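Local coordinates for protein HTH-type dhaKLM operon transcriptional activator DhaS (Lactococcus lactis, PDB 2IU5) that activates transcription of the dhaKLM operon in complex with DhaQ in response to dihydroxyacetone, binding an inverted repeat that partly overlaps the -35 promoter sequence, at residues Y135-D139 with L140-F144; V125-D128 with Q129-S133; F114-Q117 with W118-L121. The protein carries 1 engineered substitution. One frame throughout, in Å; residues are numbered along the deposited sequence.

Interaction 1 of 3, residues Y135-D139 with L140-F144; sequences YHWSD and LEKSF
Lys142 lays its aliphatic chain across the indole of Trp137, the two side chains crossing at about a right angle. CB lies 3.6 Å from Ser138 O. CG then rests on the ring as a CH-pi contact, 3.5 Å from the centroid of the Trp137 five-membered ring and only 12° off its normal; Tyr135 CB lies over the opposite face, toward the rim. CD follows, near Trp137 CD1 and NE1. The bend at chi3 (-92°) turns the chain off the indole, bringing CE near Asp139 OD1 and setting NZ 3.5 Å from the same Asp139 OD1, a long salt bridge.

Helix 139-163 begins here with a capping box. Ser138, the N-cap, accepts from Glu141 N through OG at 3.0 Å, and Glu141 OE1 reaches back to take Ser138 N at 2.8 Å, nearly straight at 167°, on the anti side of the carboxylate. The first helical turn closes with Lys142 N on Ser138 O at 2.9 Å. Trp137 NE1 is held by Glu130 of the preceding helix, while Leu140 and Glu141 pack on Gln173 of the second subunit.

Interaction 2 of 3, residues V125-D128 with Q129-S133; sequences VIFD and QEKKS
The Phe127 ring is approached obliquely by the ammonium of Lys131, one turn further along the helix, with Lys131 NZ 3.7 Å from Phe127 CE2. Phe127 has CG anti to the backbone N (chi1 -173°), which swings its ring along the helix toward that lysine. A water joins the charged groups of Asp128 and Lys131: it lies 2.7 Å from Asp128 OD1, probably donating to it, and accepts from Lys131 NZ at 3.0 Å. The direct gap from Asp128 OD1 to Lys131 NZ is 4.6 Å, beyond a salt bridge, and Asp128 OD2 is paired with Lys124 instead. Lys131 also makes a cation-pi contact with Tyr79. Replacing Lys131 by an alanine removes the ammonium, and is likely to leave the water without that partner and the Phe127 and Tyr79 rings without the cation beside them.

Gln129 and Glu130 lean back on the preceding turn. Gln129 places CG 3.2 Å from Val125 O, and its amide, bent at chi2 (-57°), is gripped from outside: OE1 by Tyr80 and Trp82, NE2 by Tyr135. Glu130 CG lies 3.3 Å from Ile126 O, and its OE2 is taken up by Trp137 NE1.

This is the C-terminal end of helix 110-132. Gln129 N to Val125 O (2.9 Å) and Glu130 N to Ile126 O (3.0 Å) are regular helical bonds, whereas those made by Lys131 N and Lys132 N are weak, and Gln129 O accepts from both Lys132 N and Ser133 N as the helix stops. With lysines at this end, where the helix dipole is negative, the charges are likely to be favourably placed, and the water bridges the opposite charges of Asp128 and Lys131, which are too far apart for a direct salt bridge.

Interaction 3 of 3, residues F114-Q117 with W118-L121; sequences FLIQ and WENL
Trp118 points its indole edge at the face of Phe114, an edge-to-face (T-shaped) pair from residues one turn apart on the same helix. The planes stand 86° to each other, and the centroids of the Phe114 ring and the Trp118 five-membered ring are 4.6 Å apart. The atom that leads is NE1, lying over the Phe114 face toward its rim, with Trp118 NE1 3.3 Å from Phe114 CZ. The two side chains run side by side: chi1 of -166° holds the Phe114 CG anti to its own N, while Trp118 has CG anti to the carbonyl carbon (-69°), which also brings Trp118 CD1 to 3.2 Å from Phe114 O.

Around this pair the helix supplies its regular i to i+4 bonds. Trp118 N binds Phe114 O at 3.1 Å, and Glu119 N, Asn120 N and Leu121 N repeat the pattern on the next carbonyls. This is the first half of helix 110-132, a long helix of the all-helical C-terminal region of a TetR-family regulator. Elsewhere on these turns, the amides of Gln117 and Asn120 lie side by side, their planes nearly perpendicular. A water links them, donating to Gln117 OE1 at 2.6 Å and weakly accepting from Asn120 ND2, while Gln117 NE2 is tied back to Phe113 O.

Further out, Trp118 packs against Leu86, Leu89 and Leu93 of helix 82-95 and Ile153 and Thr157 of helix 139-163. Phe114 meets Phe104 edge-to-face and rests on Phe69 of helix 57-73, with Gln117 on the same phenylalanine.

Overall arrangement
Along the chain the order is interaction 3, interaction 2, interaction 1. The first two share helix 110-132, with centres about 17 Å apart, interaction 3 in its first half and interaction 2 at its end; interaction 1 caps the start of helix 139-163. Interactions 1 and 2, about 12 Å apart between centres, touch directly: Trp137 NE1 meets Glu130 OE2, Tyr135 OH meets Gln129 NE2, and Ile126 packs on Trp137 and Lys142. Interactions 1 and 3 do not touch, their nearest atoms being about 7 Å apart. Each contact is local; within the C-terminal region it is the touch between interactions 1 and 2 that joins the two helices, and interaction 1 also reaches the second subunit.

Interaction 1 of 3, residues Y135-D139 with L140-F144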
# COMPACT_ATOMS: atom_id res chain seq x y z
N TYR A 135 24.33 -11.34 3.70
CA TYR A 135 23.39 -11.15 2.57
C TYR A 135 24.11 -10.45 1.42
O TYR A 135 25.04 -9.69 1.67
CB TYR A 135 22.21 -10.29 3.04
CG TYR A 135 21.42 -11.04 4.07
CD1 TYR A 135 20.38 -11.87 3.68
CD2 TYR A 135 21.72 -10.93 5.42
CE1 TYR A 135 19.66 -12.56 4.61
CE2 TYR A 135 21.00 -11.63 6.36
CZ TYR A 135 19.97 -12.45 5.94
OH TYR A 135 19.21 -13.16 6.84
N HIS A 136 23.69 -10.70 0.19
CA HIS A 136 24.33 -10.04 -0.95
C HIS A 136 23.44 -8.95 -1.54
O HIS A 136 23.73 -8.43 -2.62
CB HIS A 136 24.72 -11.03 -2.03
CG HIS A 136 23.59 -11.86 -2.53
ND1 HIS A 136 22.51 -11.33 -3.20
CD2 HIS A 136 23.37 -13.19 -2.46
CE1 HIS A 136 21.67 -12.30 -3.52
NE2 HIS A 136 22.17 -13.44 -3.08
N TRP A 137 22.38 -8.61 -0.82
CA TRP A 137 21.48 -7.55 -1.27
C TRP A 137 22.20 -6.23 -1.48
O TRP A 137 22.96 -5.80 -0.62
CB TRP A 137 20.26 -7.34 -0.37
CG TRP A 137 20.43 -7.36 1.14
CD1 TRP A 137 21.49 -6.91 1.88
CD2 TRP A 137 19.48 -7.87 2.07
NE1 TRP A 137 21.25 -7.11 3.22
CE2 TRP A 137 20.02 -7.71 3.37
CE3 TRP A 137 18.22 -8.46 1.94
CZ2 TRP A 137 19.34 -8.11 4.52
CZ3 TRP A 137 17.54 -8.86 3.08
CH2 TRP A 137 18.10 -8.68 4.36
N SER A 138 21.96 -5.59 -2.61
CA SER A 138 22.48 -4.24 -2.82
C SER A 138 21.67 -3.22 -2.04
O SER A 138 20.61 -3.51 -1.48
CB SER A 138 22.40 -3.91 -4.31
OG SER A 138 21.04 -3.72 -4.65
N ASP A 139 22.16 -1.98 -1.99
CA ASP A 139 21.37 -0.90 -1.42
C ASP A 139 20.01 -0.75 -2.10
O ASP A 139 19.00 -0.51 -1.45
CB ASP A 139 22.14 0.43 -1.46
CG ASP A 139 23.09 0.60 -0.28
OD1 ASP A 139 22.98 -0.19 0.69
OD2 ASP A 139 23.94 1.51 -0.33
N LEU A 140 19.99 -0.89 -3.42
CA LEU A 140 18.74 -0.79 -4.18
C LEU A 140 17.78 -1.89 -3.76
O LEU A 140 16.58 -1.67 -3.58
CB LEU A 140 19.05 -0.92 -5.67
CG LEU A 140 17.84 -0.77 -6.60
CD1 LEU A 140 17.43 0.69 -6.67
CD2 LEU A 140 18.16 -1.33 -7.98
N GLU A 141 18.32 -3.10 -3.61
CA GLU A 141 17.52 -4.27 -3.27
C GLU A 141 16.95 -4.19 -1.86
O GLU A 141 15.78 -4.51 -1.63
CB GLU A 141 18.36 -5.53 -3.46
CG GLU A 141 18.53 -5.87 -4.93
CD GLU A 141 19.56 -6.97 -5.18
OE1 GLU A 141 20.49 -7.14 -4.37
OE2 GLU A 141 19.43 -7.66 -6.22
N LYS A 142 17.76 -3.78 -0.89
CA LYS A 142 17.26 -3.54 0.46
C LYS A 142 16.15 -2.48 0.51
O LYS A 142 15.13 -2.66 1.19
CB LYS A 142 18.40 -3.04 1.37
CG LYS A 142 19.31 -4.13 1.88
CD LYS A 142 20.32 -3.54 2.86
CE LYS A 142 21.58 -3.12 2.15
NZ LYS A 142 22.74 -2.83 3.05
N SER A 143 16.33 -1.38 -0.22
CA SER A 143 15.28 -0.36 -0.27
C SER A 143 14.03 -0.99 -0.86
O SER A 143 12.95 -0.78 -0.35
CB SER A 143 15.68 0.85 -1.13
OG SER A 143 14.54 1.69 -1.29
N PHE A 144 14.18 -1.75 -1.92
CA PHE A 144 13.00 -2.30 -2.57
C PHE A 144 12.26 -3.26 -1.66
O PHE A 144 11.04 -3.17 -1.51
CB PHE A 144 13.36 -3.01 -3.86
CG PHE A 144 12.17 -3.45 -4.66
CD1 PHE A 144 11.55 -2.58 -5.54
CD2 PHE A 144 11.67 -4.73 -4.52
CE1 PHE A 144 10.45 -2.98 -6.28
CE2 PHE A 144 10.56 -5.14 -5.27
CZ PHE A 144 9.96 -4.25 -6.14

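Interaction 2 of 3, residues V125-D128 with Q129-S133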
# COMPACT_ATOMS: atom_id res chain seq x y z
N VAL A 125 13.89 -4.92 10.49
CA VAL A 125 14.05 -6.29 9.99
C VAL A 125 15.40 -6.48 9.31
O VAL A 125 16.16 -7.41 9.61
CB VAL A 125 12.88 -6.63 9.03
CG1 VAL A 125 13.10 -7.99 8.39
CG2 VAL A 125 11.57 -6.61 9.78
N ILE A 126 15.70 -5.57 8.38
CA ILE A 126 16.98 -5.63 7.68
C ILE A 126 18.16 -5.53 8.65
O ILE A 126 19.07 -6.34 8.59
CB ILE A 126 17.03 -4.50 6.65
CG1 ILE A 126 15.95 -4.72 5.58
CG2 ILE A 126 18.41 -4.43 6.03
CD1 ILE A 126 16.16 -5.95 4.71
N PHE A 127 18.13 -4.52 9.52
CA PHE A 127 19.13 -4.26 10.58
C PHE A 127 19.38 -5.55 11.35
O PHE A 127 20.52 -5.96 11.51
CB PHE A 127 18.49 -3.20 11.51
CG PHE A 127 19.36 -2.63 12.61
CD1 PHE A 127 20.45 -1.80 12.33
CD2 PHE A 127 19.08 -2.90 13.94
CE1 PHE A 127 21.23 -1.28 13.37
CE2 PHE A 127 19.84 -2.39 14.97
CZ PHE A 127 20.92 -1.57 14.69
N ASP A 128 18.30 -6.19 11.82
CA ASP A 128 18.46 -7.37 12.67
C ASP A 128 18.97 -8.57 11.87
O ASP A 128 19.78 -9.35 12.35
CB ASP A 128 17.13 -7.77 13.32
CG ASP A 128 16.72 -6.85 14.45
OD1 ASP A 128 17.49 -5.95 14.84
OD2 ASP A 128 15.59 -7.00 15.00
N GLN A 129 18.49 -8.72 10.64
CA GLN A 129 18.94 -9.84 9.83
C GLN A 129 20.44 -9.75 9.55
O GLN A 129 21.13 -10.75 9.57
CB GLN A 129 18.13 -9.90 8.54
CG GLN A 129 16.71 -10.41 8.70
CD GLN A 129 16.55 -11.79 9.32
OE1 GLN A 129 15.61 -12.00 10.10
NE2 GLN A 129 17.43 -12.73 8.99
N GLU A 130 20.93 -8.55 9.28
CA GLU A 130 22.34 -8.38 8.95
C GLU A 130 23.23 -8.70 10.13
O GLU A 130 24.42 -8.97 9.96
CB GLU A 130 22.57 -6.96 8.48
CG GLU A 130 21.96 -6.75 7.09
CD GLU A 130 22.56 -5.57 6.35
OE1 GLU A 130 22.94 -4.58 7.01
OE2 GLU A 130 22.64 -5.64 5.11
N LYS A 131 22.66 -8.67 11.33
CA LYS A 131 23.40 -9.10 12.53
C LYS A 131 23.51 -10.62 12.58
O LYS A 131 24.50 -11.17 13.07
CB LYS A 131 22.75 -8.57 13.82
CG LYS A 131 22.87 -7.07 14.07
CD LYS A 131 21.74 -6.52 14.96
CE LYS A 131 22.24 -6.14 16.34
NZ LYS A 131 21.43 -5.06 16.99
N LYS A 132 22.50 -11.31 12.08
CA LYS A 132 22.41 -12.76 12.18
C LYS A 132 23.17 -13.50 11.08
O LYS A 132 23.85 -14.49 11.34
CB LYS A 132 20.92 -13.14 12.19
CG LYS A 132 20.65 -14.55 12.64
CD LYS A 132 19.17 -14.74 12.93
CE LYS A 132 18.88 -14.67 14.42
NZ LYS A 132 20.05 -15.05 15.27
N SER A 133 23.07 -13.00 9.85
CA SER A 133 23.57 -13.70 8.68
C SER A 133 24.19 -12.71 7.70
O SER A 133 24.11 -11.49 7.90
CB SER A 133 22.43 -14.48 8.02
OG SER A 133 22.93 -15.64 7.38
O HOH W 1 18.47 -5.10 17.21

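Interaction 3 of 3, residues F114-Q117 with W118-L121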
# COMPACT_ATOMS: atom_id res chain seq x y z
N PHE A 114 1.45 6.20 9.00
CA PHE A 114 1.30 4.76 9.31
C PHE A 114 2.28 3.99 8.40
O PHE A 114 2.99 3.08 8.84
CB PHE A 114 -0.15 4.36 9.06
CG PHE A 114 -0.57 3.03 9.63
CD1 PHE A 114 -0.41 2.69 10.97
CD2 PHE A 114 -1.14 2.09 8.77
CE1 PHE A 114 -0.81 1.43 11.45
CE2 PHE A 114 -1.55 0.84 9.24
CZ PHE A 114 -1.39 0.50 10.57
N LEU A 115 2.31 4.38 7.13
CA LEU A 115 3.19 3.72 6.18
C LEU A 115 4.63 3.88 6.62
O LEU A 115 5.40 2.93 6.58
CB LEU A 115 2.97 4.25 4.75
CG LEU A 115 3.98 3.72 3.72
CD1 LEU A 115 3.79 2.22 3.54
CD2 LEU A 115 3.79 4.47 2.40
N ILE A 116 4.99 5.09 7.05
CA ILE A 116 6.35 5.34 7.51
C ILE A 116 6.70 4.43 8.70
O ILE A 116 7.84 3.94 8.79
CB ILE A 116 6.53 6.81 7.86
CG1 ILE A 116 6.59 7.65 6.58
CG2 ILE A 116 7.84 6.98 8.63
CD1 ILE A 116 6.59 9.16 6.82
N GLN A 117 5.75 4.19 9.59
CA GLN A 117 5.96 3.26 10.71
C GLN A 117 6.33 1.85 10.24
O GLN A 117 7.25 1.21 10.77
CB GLN A 117 4.77 3.23 11.64
CG GLN A 117 4.39 4.63 12.12
CD GLN A 117 5.62 5.44 12.46
OE1 GLN A 117 6.41 5.08 13.35
NE2 GLN A 117 5.80 6.55 11.76
N TRP A 118 5.61 1.40 9.22
CA TRP A 118 5.90 0.08 8.64
C TRP A 118 7.24 0.07 7.95
O TRP A 118 7.97 -0.94 8.00
CB TRP A 118 4.77 -0.39 7.71
CG TRP A 118 3.54 -0.71 8.51
CD1 TRP A 118 2.36 -0.04 8.50
CD2 TRP A 118 3.37 -1.80 9.45
NE1 TRP A 118 1.47 -0.62 9.36
CE2 TRP A 118 2.06 -1.70 9.96
CE3 TRP A 118 4.19 -2.83 9.91
CZ2 TRP A 118 1.56 -2.59 10.90
CZ3 TRP A 118 3.68 -3.73 10.85
CH2 TRP A 118 2.38 -3.59 11.33
N GLU A 119 7.59 1.19 7.31
CA GLU A 119 8.92 1.30 6.74
C GLU A 119 9.99 1.22 7.83
O GLU A 119 11.05 0.63 7.60
CB GLU A 119 9.05 2.54 5.87
CG GLU A 119 8.18 2.42 4.61
CD GLU A 119 8.25 3.62 3.70
OE1 GLU A 119 8.72 4.70 4.14
OE2 GLU A 119 7.81 3.46 2.54
N ASN A 120 9.70 1.80 8.99
CA ASN A 120 10.69 1.80 10.06
C ASN A 120 10.83 0.34 10.54
O ASN A 120 11.94 -0.11 10.81
CB ASN A 120 10.22 2.71 11.20
CG ASN A 120 10.42 4.19 10.87
OD1 ASN A 120 11.06 4.55 9.89
ND2 ASN A 120 9.86 5.06 11.71
N LEU A 121 9.70 -0.37 10.62
CA LEU A 121 9.76 -1.78 11.00
C LEU A 121 10.61 -2.56 10.00
O LEU A 121 11.49 -3.33 10.39
CB LEU A 121 8.35 -2.37 11.13
CG LEU A 121 8.39 -3.87 11.48
CD1 LEU A 121 9.16 -4.21 12.76
CD2 LEU A 121 7.03 -4.51 11.45
O HOH W 2 8.48 5.99 14.67